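PDB 3IEE: putative exported protein from Bacteroides fragilis NCTC 9343, which is of unknown function but is an all-alpha, probably exported protein, possibly a lipoprotein. Local coordinates for residues 96-110 and 133-147. Sequence-based numbering, arbitrary orientation.
Sequences NYTGLFQARTEFYAN and NYQLSTQMSEYKQNI. With EDO (1,2-ethanediol), chain C; EDO (1,2-ethanediol), chain E.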
loop_
_atom_site.group_PDB
_atom_site.type_symbol
_atom_site.label_atom_id
_atom_site.label_comp_id
_atom_site.label_asym_id
_atom_site.label_seq_id
_atom_site.Cartn_x
_atom_site.Cartn_y
_atom_site.Cartn_z
ATOM N N ASN A 96 -8.752 0.794 12.671
ATOM C CA ASN A 96 -7.652 0.250 11.883
ATOM C C ASN A 96 -6.350 1.036 12.158
ATOM O O ASN A 96 -5.272 0.432 12.318
ATOM C CB ASN A 96 -8.021 0.215 10.388
ATOM C CG ASN A 96 -8.838 -1.021 9.991
ATOM O OD1 ASN A 96 -8.310 -2.144 9.848
ATOM N ND2 ASN A 96 -10.122 -0.833 9.841
ATOM N N TYR A 97 -6.409 2.357 12.199
ATOM C CA TYR A 97 -5.203 3.146 12.531
ATOM C C TYR A 97 -4.703 2.824 13.930
ATOM O O TYR A 97 -3.490 2.671 14.155
ATOM C CB TYR A 97 -5.482 4.629 12.367
ATOM C CG TYR A 97 -5.209 5.138 10.982
ATOM C CD1 TYR A 97 -3.908 5.128 10.464
ATOM C CD2 TYR A 97 -6.255 5.569 10.148
ATOM C CE1 TYR A 97 -3.610 5.572 9.202
ATOM C CE2 TYR A 97 -5.969 6.030 8.877
ATOM C CZ TYR A 97 -4.649 6.027 8.390
ATOM O OH TYR A 97 -4.379 6.503 7.129
ATOM N N THR A 98 -5.630 2.735 14.868
ATOM C CA THR A 98 -5.259 2.452 16.271
ATOM C C THR A 98 -4.550 1.092 16.345
ATOM O O THR A 98 -3.473 0.975 16.971
ATOM C CB THR A 98 -6.466 2.547 17.215
ATOM O OG1 THR A 98 -6.955 3.894 17.197
ATOM C CG2 THR A 98 -6.060 2.169 18.667
ATOM N N GLY A 99 -5.134 0.098 15.684
ATOM C CA GLY A 99 -4.558 -1.242 15.598
ATOM C C GLY A 99 -3.212 -1.281 14.928
ATOM O O GLY A 99 -2.292 -2.003 15.359
ATOM N N LEU A 100 -3.059 -0.510 13.858
ATOM C CA LEU A 100 -1.785 -0.391 13.176
ATOM C C LEU A 100 -0.701 0.190 14.084
ATOM O O LEU A 100 0.415 -0.377 14.194
ATOM C CB LEU A 100 -1.958 0.506 11.921
ATOM C CG LEU A 100 -0.649 0.823 11.190
ATOM C CD1 LEU A 100 0.205 -0.411 10.879
ATOM C CD2 LEU A 100 -0.933 1.607 9.937
ATOM N N PHE A 101 -1.010 1.300 14.747
ATOM C CA PHE A 101 -0.014 1.974 15.571
ATOM C C PHE A 101 0.383 1.043 16.731
ATOM O O PHE A 101 1.555 0.969 17.085
ATOM C CB PHE A 101 -0.495 3.341 16.075
ATOM C CG PHE A 101 -0.571 4.413 14.993
ATOM C CD1 PHE A 101 0.526 4.730 14.203
ATOM C CD2 PHE A 101 -1.726 5.161 14.833
ATOM C CE1 PHE A 101 0.428 5.745 13.214
ATOM C CE2 PHE A 101 -1.824 6.134 13.874
ATOM C CZ PHE A 101 -0.753 6.437 13.053
ATOM N N GLN A 102 -0.578 0.284 17.242
ATOM C CA GLN A 102 -0.321 -0.660 18.362
ATOM C C GLN A 102 0.562 -1.822 17.896
ATOM O O GLN A 102 1.541 -2.157 18.567
ATOM C CB GLN A 102 -1.628 -1.186 18.978
ATOM C CG GLN A 102 -2.328 -0.169 19.921
ATOM C CD GLN A 102 -3.615 -0.681 20.613
ATOM O OE1 GLN A 102 -3.876 -1.883 20.661
ATOM N NE2 GLN A 102 -4.416 0.255 21.138
ATOM N N ALA A 103 0.232 -2.411 16.738
ATOM C CA ALA A 103 1.027 -3.515 16.195
ATOM C C ALA A 103 2.448 -3.085 15.891
ATOM O O ALA A 103 3.399 -3.837 16.157
ATOM C CB ALA A 103 0.360 -4.166 14.981
ATOM N N ARG A 104 2.607 -1.856 15.398
ATOM C CA ARG A 104 3.907 -1.328 15.039
ATOM C C ARG A 104 4.765 -1.077 16.290
ATOM O O ARG A 104 5.943 -1.433 16.301
ATOM C CB ARG A 104 3.708 -0.056 14.222
ATOM C CG ARG A 104 4.963 0.567 13.707
ATOM C CD ARG A 104 4.626 1.712 12.755
ATOM N NE ARG A 104 5.853 2.350 12.262
ATOM C CZ ARG A 104 6.531 3.255 12.938
ATOM N NH1 ARG A 104 6.089 3.666 14.109
ATOM N NH2 ARG A 104 7.627 3.774 12.422
ATOM N N THR A 105 4.154 -0.482 17.321
ATOM C CA THR A 105 4.782 -0.296 18.638
ATOM C C THR A 105 5.337 -1.591 19.177
ATOM O O THR A 105 6.525 -1.672 19.541
ATOM C CB THR A 105 3.786 0.300 19.647
ATOM O OG1 THR A 105 3.348 1.562 19.143
ATOM C CG2 THR A 105 4.480 0.471 21.027
ATOM N N GLU A 106 4.500 -2.620 19.141
ATOM C CA GLU A 106 4.844 -3.952 19.637
ATOM C C GLU A 106 5.986 -4.557 18.812
ATOM O O GLU A 106 6.943 -5.115 19.345
ATOM C CB GLU A 106 3.634 -4.867 19.520
ATOM C CG GLU A 106 2.533 -4.596 20.519
ATOM C CD GLU A 106 1.715 -5.851 20.761
ATOM O OE1 GLU A 106 2.231 -6.751 21.486
ATOM O OE2 GLU A 106 0.590 -5.923 20.216
ATOM N N PHE A 107 5.864 -4.446 17.499
ATOM C CA PHE A 107 6.843 -5.019 16.588
ATOM C C PHE A 107 8.223 -4.486 16.928
ATOM O O PHE A 107 9.205 -5.242 17.025
ATOM C CB PHE A 107 6.500 -4.622 15.148
ATOM C CG PHE A 107 7.465 -5.159 14.107
ATOM C CD1 PHE A 107 7.276 -6.416 13.557
ATOM C CD2 PHE A 107 8.506 -4.365 13.614
ATOM C CE1 PHE A 107 8.114 -6.890 12.574
ATOM C CE2 PHE A 107 9.368 -4.861 12.627
ATOM C CZ PHE A 107 9.159 -6.129 12.109
ATOM N N TYR A 108 8.316 -3.178 17.086
ATOM C CA TYR A 108 9.600 -2.564 17.438
ATOM C C TYR A 108 10.060 -2.763 18.880
ATOM O O TYR A 108 11.253 -2.951 19.066
ATOM C CB TYR A 108 9.648 -1.081 17.055
ATOM C CG TYR A 108 9.764 -0.910 15.563
ATOM C CD1 TYR A 108 10.975 -1.123 14.910
ATOM C CD2 TYR A 108 8.654 -0.597 14.803
ATOM C CE1 TYR A 108 11.072 -0.994 13.516
ATOM C CE2 TYR A 108 8.728 -0.481 13.426
ATOM C CZ TYR A 108 9.939 -0.668 12.785
ATOM O OH TYR A 108 9.944 -0.533 11.395
ATOM N N ALA A 109 9.148 -2.764 19.862
ATOM C CA ALA A 109 9.473 -3.241 21.235
ATOM C C ALA A 109 10.040 -4.677 21.241
ATOM O O ALA A 109 11.062 -4.972 21.919
ATOM C CB ALA A 109 8.245 -3.154 22.140
ATOM N N ASN A 110 9.375 -5.563 20.507
ATOM C CA ASN A 110 9.758 -6.969 20.424
ATOM C C ASN A 110 11.138 -7.177 19.827
ATOM O O ASN A 110 11.806 -8.153 20.166
ATOM C CB ASN A 110 8.761 -7.780 19.582
ATOM C CG ASN A 110 7.457 -8.024 20.289
ATOM O OD1 ASN A 110 7.319 -7.789 21.490
ATOM N ND2 ASN A 110 6.489 -8.515 19.547
ATOM N N ASN A 133 6.716 -11.581 15.629
ATOM C CA ASN A 133 6.953 -10.446 14.741
ATOM C C ASN A 133 6.604 -10.711 13.295
ATOM O O ASN A 133 6.163 -9.783 12.615
ATOM C CB ASN A 133 8.388 -9.891 14.883
ATOM C CG ASN A 133 8.483 -8.735 15.880
ATOM O OD1 ASN A 133 7.636 -8.571 16.755
ATOM N ND2 ASN A 133 9.537 -7.931 15.763
ATOM N N TYR A 134 6.727 -11.957 12.812
ATOM C CA TYR A 134 6.213 -12.266 11.483
ATOM C C TYR A 134 4.708 -11.989 11.433
ATOM O O TYR A 134 4.217 -11.404 10.465
ATOM C CB TYR A 134 6.465 -13.702 11.050
ATOM C CG TYR A 134 7.899 -14.065 10.730
ATOM C CD1 TYR A 134 8.649 -13.349 9.777
ATOM C CD2 TYR A 134 8.473 -15.182 11.336
ATOM C CE1 TYR A 134 9.963 -13.709 9.486
ATOM C CE2 TYR A 134 9.789 -15.562 11.055
ATOM C CZ TYR A 134 10.518 -14.829 10.129
ATOM O OH TYR A 134 11.805 -15.278 9.868
ATOM N N GLN A 135 3.986 -12.404 12.470
ATOM C CA GLN A 135 2.540 -12.167 12.549
ATOM C C GLN A 135 2.154 -10.680 12.664
ATOM O O GLN A 135 1.185 -10.252 12.050
ATOM C CB GLN A 135 1.925 -12.954 13.718
ATOM C CG GLN A 135 0.387 -12.863 13.790
ATOM C CD GLN A 135 -0.277 -13.399 12.523
ATOM O OE1 GLN A 135 0.120 -14.443 12.015
ATOM N NE2 GLN A 135 -1.261 -12.671 11.997
ATOM N N LEU A 136 2.890 -9.914 13.466
ATOM C CA LEU A 136 2.668 -8.458 13.573
ATOM C C LEU A 136 2.918 -7.769 12.247
ATOM O O LEU A 136 2.163 -6.838 11.871
ATOM C CB LEU A 136 3.556 -7.830 14.678
ATOM C CG LEU A 136 3.130 -8.158 16.121
ATOM C CD1 LEU A 136 4.149 -7.740 17.116
ATOM C CD2 LEU A 136 1.769 -7.456 16.421
ATOM N N SER A 137 3.940 -8.186 11.510
ATOM C CA SER A 137 4.195 -7.639 10.182
ATOM C C SER A 137 3.000 -7.832 9.241
ATOM O O SER A 137 2.583 -6.915 8.500
ATOM C CB SER A 137 5.392 -8.327 9.570
ATOM O OG SER A 137 5.553 -7.850 8.260
ATOM N N THR A 138 2.454 -9.036 9.237
ATOM C CA THR A 138 1.273 -9.324 8.431
ATOM C C THR A 138 0.056 -8.443 8.851
ATOM O O THR A 138 -0.630 -7.888 7.992
ATOM C CB THR A 138 0.968 -10.865 8.484
ATOM O OG1 THR A 138 1.857 -11.516 7.551
ATOM C CG2 THR A 138 -0.524 -11.154 8.135
ATOM N N GLN A 139 -0.139 -8.290 10.167
ATOM C CA GLN A 139 -1.204 -7.473 10.730
ATOM C C GLN A 139 -1.054 -6.027 10.301
ATOM O O GLN A 139 -2.049 -5.438 9.910
ATOM C CB GLN A 139 -1.237 -7.531 12.239
ATOM C CG GLN A 139 -1.769 -8.850 12.716
ATOM C CD GLN A 139 -1.618 -9.026 14.215
ATOM O OE1 GLN A 139 -1.463 -10.148 14.696
ATOM N NE2 GLN A 139 -1.683 -7.930 14.957
HETATM N N MSE A 140 0.165 -5.473 10.425
HETATM C CA MSE A 140 0.445 -4.051 10.015
HETATM C C MSE A 140 0.010 -3.864 8.581
HETATM O O MSE A 140 -0.707 -2.911 8.230
HETATM C CB MSE A 140 1.936 -3.693 10.216
HETATM C CG MSE A 140 2.328 -3.616 11.698
HETATM SE SE MSE A 140 4.272 -3.635 11.844
HETATM C CE MSE A 140 4.633 -2.121 10.777
ATOM N N SER A 141 0.363 -4.820 7.746
ATOM C CA SER A 141 0.086 -4.685 6.330
ATOM C C SER A 141 -1.407 -4.818 6.054
ATOM O O SER A 141 -1.962 -4.135 5.216
ATOM C CB SER A 141 0.855 -5.737 5.557
ATOM O OG SER A 141 2.205 -5.316 5.480
ATOM N N GLU A 142 -2.050 -5.641 6.851
ATOM C CA GLU A 142 -3.500 -5.838 6.714
ATOM C C GLU A 142 -4.285 -4.589 7.133
ATOM O O GLU A 142 -5.235 -4.153 6.436
ATOM C CB GLU A 142 -3.955 -7.061 7.511
ATOM C CG GLU A 142 -3.703 -8.358 6.777
ATOM C CD GLU A 142 -4.131 -9.609 7.552
ATOM O OE1 GLU A 142 -4.444 -9.495 8.763
ATOM O OE2 GLU A 142 -4.120 -10.719 6.939
ATOM N N TYR A 143 -3.909 -4.008 8.262
ATOM C CA TYR A 143 -4.552 -2.757 8.683
ATOM C C TYR A 143 -4.402 -1.652 7.624
ATOM O O TYR A 143 -5.367 -0.920 7.294
ATOM C CB TYR A 143 -3.947 -2.255 9.975
ATOM C CG TYR A 143 -4.296 -2.996 11.248
ATOM C CD1 TYR A 143 -5.626 -3.105 11.660
ATOM C CD2 TYR A 143 -3.288 -3.495 12.070
ATOM C CE1 TYR A 143 -5.944 -3.712 12.853
ATOM C CE2 TYR A 143 -3.602 -4.128 13.239
ATOM C CZ TYR A 143 -4.921 -4.227 13.623
ATOM O OH TYR A 143 -5.234 -4.872 14.788
ATOM N N LYS A 144 -3.201 -1.561 7.034
ATOM C CA LYS A 144 -2.913 -0.567 6.005
ATOM C C LYS A 144 -3.837 -0.786 4.775
ATOM O O LYS A 144 -4.494 0.135 4.272
ATOM C CB LYS A 144 -1.459 -0.692 5.609
ATOM C CG LYS A 144 -1.039 0.111 4.387
ATOM C CD LYS A 144 0.464 0.191 4.256
ATOM C CE LYS A 144 0.969 0.836 2.942
ATOM N NZ LYS A 144 2.471 0.912 2.872
ATOM N N GLN A 145 -3.880 -2.015 4.274
ATOM C CA GLN A 145 -4.726 -2.276 3.141
ATOM C C GLN A 145 -6.214 -2.054 3.493
ATOM O O GLN A 145 -6.993 -1.548 2.644
ATOM C CB GLN A 145 -4.523 -3.686 2.551
ATOM C CG GLN A 145 -5.324 -3.907 1.247
ATOM C CD GLN A 145 -4.970 -2.906 0.144
ATOM O OE1 GLN A 145 -3.804 -2.733 -0.210
ATOM N NE2 GLN A 145 -5.987 -2.216 -0.378
ATOM N N ASN A 146 -6.614 -2.459 4.718
ATOM C CA ASN A 146 -7.984 -2.228 5.192
ATOM C C ASN A 146 -8.393 -0.748 5.063
ATOM O O ASN A 146 -9.510 -0.429 4.664
ATOM C CB ASN A 146 -8.157 -2.616 6.656
ATOM C CG ASN A 146 -8.229 -4.111 6.893
ATOM O OD1 ASN A 146 -8.284 -4.925 5.958
ATOM N ND2 ASN A 146 -8.247 -4.483 8.187
ATOM N N ILE A 147 -7.489 0.133 5.457
ATOM C CA ILE A 147 -7.762 1.584 5.396
ATOM C C ILE A 147 -8.027 2.021 3.943
ATOM O O ILE A 147 -9.049 2.679 3.672
ATOM C CB ILE A 147 -6.633 2.342 6.085
ATOM C CG1 ILE A 147 -6.679 2.097 7.604
ATOM C CG2 ILE A 147 -6.708 3.879 5.785
ATOM C CD1 ILE A 147 -5.425 2.297 8.278
HETATM C C1 EDO C . 6.218 -6.000 5.373
HETATM O O1 EDO C . 6.507 -6.753 4.171
HETATM C C2 EDO C . 4.801 -6.305 5.868
HETATM O O2 EDO C . 4.478 -5.523 7.033
HETATM C C1 EDO E . -7.108 -7.331 9.266
HETATM O O1 EDO E . -8.538 -7.421 9.176
HETATM C C2 EDO E . -6.630 -6.918 10.658
HETATM O O2 EDO E . -5.280 -7.370 10.873
HETATM O O HOH W 1 -2.937 -4.241 16.703
#
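An antiparallel helical hairpin from an all-helical bundle packs here knobs-into-holes, with A103, F107, L136, M140 and Y143 as knobs; the axes of 96-110 and 133-147 approach to 8.9 Å at 157°. Helices 17-40 and 43-56 pack against it, touching Y97, L100 and F107. Y143 lies flat on the backbone of the facing helix: G99 CA stands 3.9 Å from its ring centroid, a CH-pi contact; G99 suits the place because a CB there would run into the ring. A water donates to G99 O and also hydrogen-bonds Y143 OH, tying the phenol to the same turn. Small A103 fits the hole formed by L136, Q139, M140 and Y143. The methyls of L136 fork, CD2 meeting A103 CB at 3.9 Å and CD1 reaching E106 CB at 3.8 Å. Chi2 (165°) extends selenomethionine M140 so that SE lies 4.7 Å from the F107 ring centroid in an oblique Met-aromatic contact, and a bend at chi3 turns CE onto R104 CG.

Asparagines close both ends of the interface, their amides able to give and accept at once. N133 lays its amide nearly parallel to the F107 ring, the planes 13° apart, and ND2 over one face also donates to F107 O at 3.0 Å. On its other arm N133 OD1 accepts from N110 ND2, so one amide bridges backbone and side chain of the opposite helix. Toward the far end, N146 ND2 donates to N96 OD1 at 2.9 Å, the two amides almost perpendicular, and gives a second bond to an ethanediol, probably from the crystallisation liquor. Y97, whose hydroxyl bonds S33, turns its ring to branched I147: I147 CD1 sits 3.6 Å from the Y97 ring centroid, almost exactly on its normal, a CH-pi contact.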